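Fatty acid binding protein homolog (Echinococcus granulosus, PDB 1O8V) binds long-chain fatty acids inside a beta-barrel and is implicated in acquiring, storing and transporting lipids, most of which the parasite cannot make itself. Local coordinates at residues Tyr105-Val110 with Thr118-Glu123. Residues are numbered along the deposited sequence; the frame is centred on the assembly and turned at random.
Sequences YIERVV and TVKVDE. With PLM (palmitic acid), chain B.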
loop_
_atom_site.group_PDB
_atom_site.type_symbol
_atom_site.label_atom_id
_atom_site.label_comp_id
_atom_site.label_asym_id
_atom_site.label_seq_id
_atom_site.Cartn_x
_atom_site.Cartn_y
_atom_site.Cartn_z
ATOM N N TYR A 105 2.130 -9.177 0.737
ATOM C CA TYR A 105 3.298 -8.578 1.360
ATOM C C TYR A 105 3.657 -7.325 0.579
ATOM O O TYR A 105 3.994 -7.384 -0.599
ATOM C CB TYR A 105 4.481 -9.544 1.377
ATOM C CG TYR A 105 4.243 -10.803 2.156
ATOM C CD1 TYR A 105 4.400 -10.839 3.529
ATOM C CD2 TYR A 105 3.870 -11.970 1.517
ATOM C CE1 TYR A 105 4.194 -12.004 4.233
ATOM C CE2 TYR A 105 3.673 -13.153 2.218
ATOM C CZ TYR A 105 3.823 -13.162 3.574
ATOM O OH TYR A 105 3.608 -14.336 4.242
ATOM N N ILE A 106 3.600 -6.194 1.255
ATOM C CA ILE A 106 3.963 -4.905 0.683
ATOM C C ILE A 106 5.249 -4.451 1.378
ATOM O O ILE A 106 5.389 -4.563 2.589
ATOM C CB ILE A 106 2.835 -3.856 0.899
ATOM C CG1 ILE A 106 1.501 -4.401 0.399
ATOM C CG2 ILE A 106 3.195 -2.553 0.230
ATOM C CD1 ILE A 106 0.302 -3.603 0.890
ATOM N N GLU A 107 6.208 -3.958 0.596
ATOM C CA GLU A 107 7.429 -3.361 1.137
ATOM C C GLU A 107 7.525 -1.977 0.533
ATOM O O GLU A 107 7.449 -1.848 -0.682
ATOM C CB GLU A 107 8.680 -4.178 0.767
ATOM C CG GLU A 107 8.728 -5.628 1.255
ATOM C CD GLU A 107 9.732 -6.521 0.487
ATOM O OE1 GLU A 107 10.459 -6.036 -0.413
ATOM O OE2 GLU A 107 9.797 -7.755 0.775
ATOM N N ARG A 108 7.698 -0.957 1.357
ATOM C CA ARG A 108 7.915 0.395 0.863
ATOM C C ARG A 108 9.311 0.840 1.238
ATOM O O ARG A 108 9.714 0.680 2.378
ATOM C CB ARG A 108 6.887 1.357 1.449
ATOM C CG ARG A 108 5.448 1.048 0.980
ATOM C CD ARG A 108 4.378 1.942 1.551
ATOM N NE ARG A 108 3.080 1.588 0.988
ATOM C CZ ARG A 108 2.184 0.835 1.589
ATOM N NH1 ARG A 108 2.394 0.330 2.785
ATOM N NH2 ARG A 108 1.077 0.526 0.945
ATOM N N VAL A 109 10.032 1.373 0.265
ATOM C CA VAL A 109 11.366 1.939 0.523
ATOM C C VAL A 109 11.481 3.315 -0.099
ATOM O O VAL A 109 10.903 3.560 -1.149
ATOM C CB VAL A 109 12.449 1.036 -0.017
ATOM C CG1 VAL A 109 12.325 -0.355 0.590
ATOM C CG2 VAL A 109 12.423 0.959 -1.528
ATOM N N VAL A 110 12.230 4.188 0.562
ATOM C CA VAL A 110 12.418 5.550 0.101
ATOM C C VAL A 110 13.903 5.789 -0.152
ATOM O O VAL A 110 14.761 5.474 0.674
ATOM C CB VAL A 110 11.913 6.540 1.127
ATOM C CG1 VAL A 110 12.436 7.980 0.845
ATOM C CG2 VAL A 110 10.399 6.514 1.174
ATOM N N THR A 118 6.805 -2.377 -3.334
ATOM C CA THR A 118 6.787 -3.721 -3.925
ATOM C C THR A 118 5.641 -4.496 -3.298
ATOM O O THR A 118 5.530 -4.526 -2.088
ATOM C CB THR A 118 8.107 -4.419 -3.624
ATOM O OG1 THR A 118 9.185 -3.675 -4.209
ATOM C CG2 THR A 118 8.181 -5.815 -4.254
ATOM N N VAL A 119 4.810 -5.101 -4.128
ATOM C CA VAL A 119 3.647 -5.852 -3.685
ATOM C C VAL A 119 3.816 -7.274 -4.190
ATOM O O VAL A 119 4.041 -7.511 -5.393
ATOM C CB VAL A 119 2.343 -5.251 -4.258
ATOM C CG1 VAL A 119 1.120 -5.973 -3.742
ATOM C CG2 VAL A 119 2.278 -3.772 -3.955
ATOM N N LYS A 120 3.698 -8.224 -3.272
ATOM C CA LYS A 120 3.899 -9.630 -3.570
ATOM C C LYS A 120 2.725 -10.459 -3.082
ATOM O O LYS A 120 2.280 -10.282 -1.949
ATOM C CB LYS A 120 5.172 -10.131 -2.921
ATOM C CG LYS A 120 6.421 -9.524 -3.530
ATOM C CD LYS A 120 7.660 -10.194 -2.997
ATOM C CE LYS A 120 7.926 -9.818 -1.583
ATOM N NZ LYS A 120 8.888 -8.705 -1.540
ATOM N N VAL A 121 2.257 -11.368 -3.920
ATOM C CA VAL A 121 1.256 -12.377 -3.546
ATOM C C VAL A 121 1.748 -13.662 -4.173
ATOM O O VAL A 121 1.932 -13.709 -5.397
ATOM C CB VAL A 121 -0.180 -12.025 -4.085
ATOM C CG1 VAL A 121 -1.185 -13.120 -3.713
ATOM C CG2 VAL A 121 -0.646 -10.706 -3.545
ATOM N N ASP A 122 1.955 -14.680 -3.352
ATOM C CA ASP A 122 2.670 -15.880 -3.835
ATOM C C ASP A 122 3.956 -15.434 -4.554
ATOM O O ASP A 122 4.705 -14.659 -3.996
ATOM C CB ASP A 122 1.757 -16.698 -4.748
ATOM C CG ASP A 122 0.430 -17.052 -4.112
ATOM O OD1 ASP A 122 0.378 -17.318 -2.881
ATOM O OD2 ASP A 122 -0.605 -17.113 -4.782
ATOM N N GLU A 123 4.180 -15.914 -5.780
ATOM C CA GLU A 123 5.345 -15.553 -6.586
ATOM C C GLU A 123 5.198 -14.296 -7.431
ATOM O O GLU A 123 6.150 -13.872 -8.107
ATOM C CB GLU A 123 5.723 -16.727 -7.496
ATOM C CG GLU A 123 4.998 -16.788 -8.823
ATOM C CD GLU A 123 3.565 -17.272 -8.777
ATOM O OE1 GLU A 123 3.055 -17.617 -7.697
ATOM O OE2 GLU A 123 2.942 -17.345 -9.872
HETATM C C1 PLM B . 0.632 0.766 -2.953
HETATM O O1 PLM B . 0.835 1.372 -4.077
HETATM O O2 PLM B . 0.837 1.464 -1.854
HETATM C C2 PLM B . 0.188 -0.694 -2.972
HETATM C C3 PLM B . -1.089 -0.938 -2.182
HETATM C C4 PLM B . -1.551 -2.375 -2.436
HETATM C C5 PLM B . -2.763 -2.710 -1.574
HETATM C C6 PLM B . -3.195 -4.181 -1.681
HETATM C C7 PLM B . -3.677 -4.648 -3.057
HETATM C C8 PLM B . -5.168 -4.452 -3.175
HETATM C C9 PLM B . -5.734 -4.734 -4.557
HETATM C CA PLM B . -6.955 -3.865 -4.799
HETATM C CB PLM B . -6.885 -3.055 -6.067
HETATM C CC PLM B . -8.052 -2.089 -6.257
HETATM C CD PLM B . -7.599 -0.809 -6.925
HETATM C CE PLM B . -7.389 0.368 -5.987
HETATM C CF PLM B . -6.791 1.552 -6.743
HETATM C CG PLM B . -6.534 2.780 -5.875
HETATM O O HOH W 1 6.899 -6.973 -0.971
HETATM O O HOH W 2 10.172 -1.743 -2.673
#
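Y105 pairs with K120 through two backbone hydrogen bonds. Y105 N reaches K120 O at 2.9 Å, nearly straight at 175°, and K120 N returns to Y105 O. A water donates to Y105 O and accepts from K120 NZ, tying the lysine end to the backbone. I106 faces V119 in a non-hydrogen-bonded pair on the inner side. Their contact is loose, I106 CG1 to V119 CG1 at 4.4 Å. Both pack against the fatty acid. I106 CD1 lies 4.0 Å from palmitate C4. V119 CG2 lies 3.8 Å from palmitate C2. E107 pairs with T118, again by two backbone bonds. On the outer face the extended E107 side chain meets K120, whose chain bends at chi3 (-72°) and chi4 to bring NZ over the carboxylate. The salt bridge, K120 NZ to E107 OE2, is 2.7 Å, and NZ arrives 64° out of the carboxylate plane. R108 points inward. Its NH2 gives palmitate O2 a 3.0 Å hydrogen bond at the guanidinium edge, while I106 CG2 covers one guanidinium face. R108 NH1 is hydrogen-bonded to H95 ND1, and R128 and Y130 complete the carboxylate site. This is an antiparallel hairpin of the fatty-acid-binding-protein barrel, with its inner face turned to the ligand in the barrel interior.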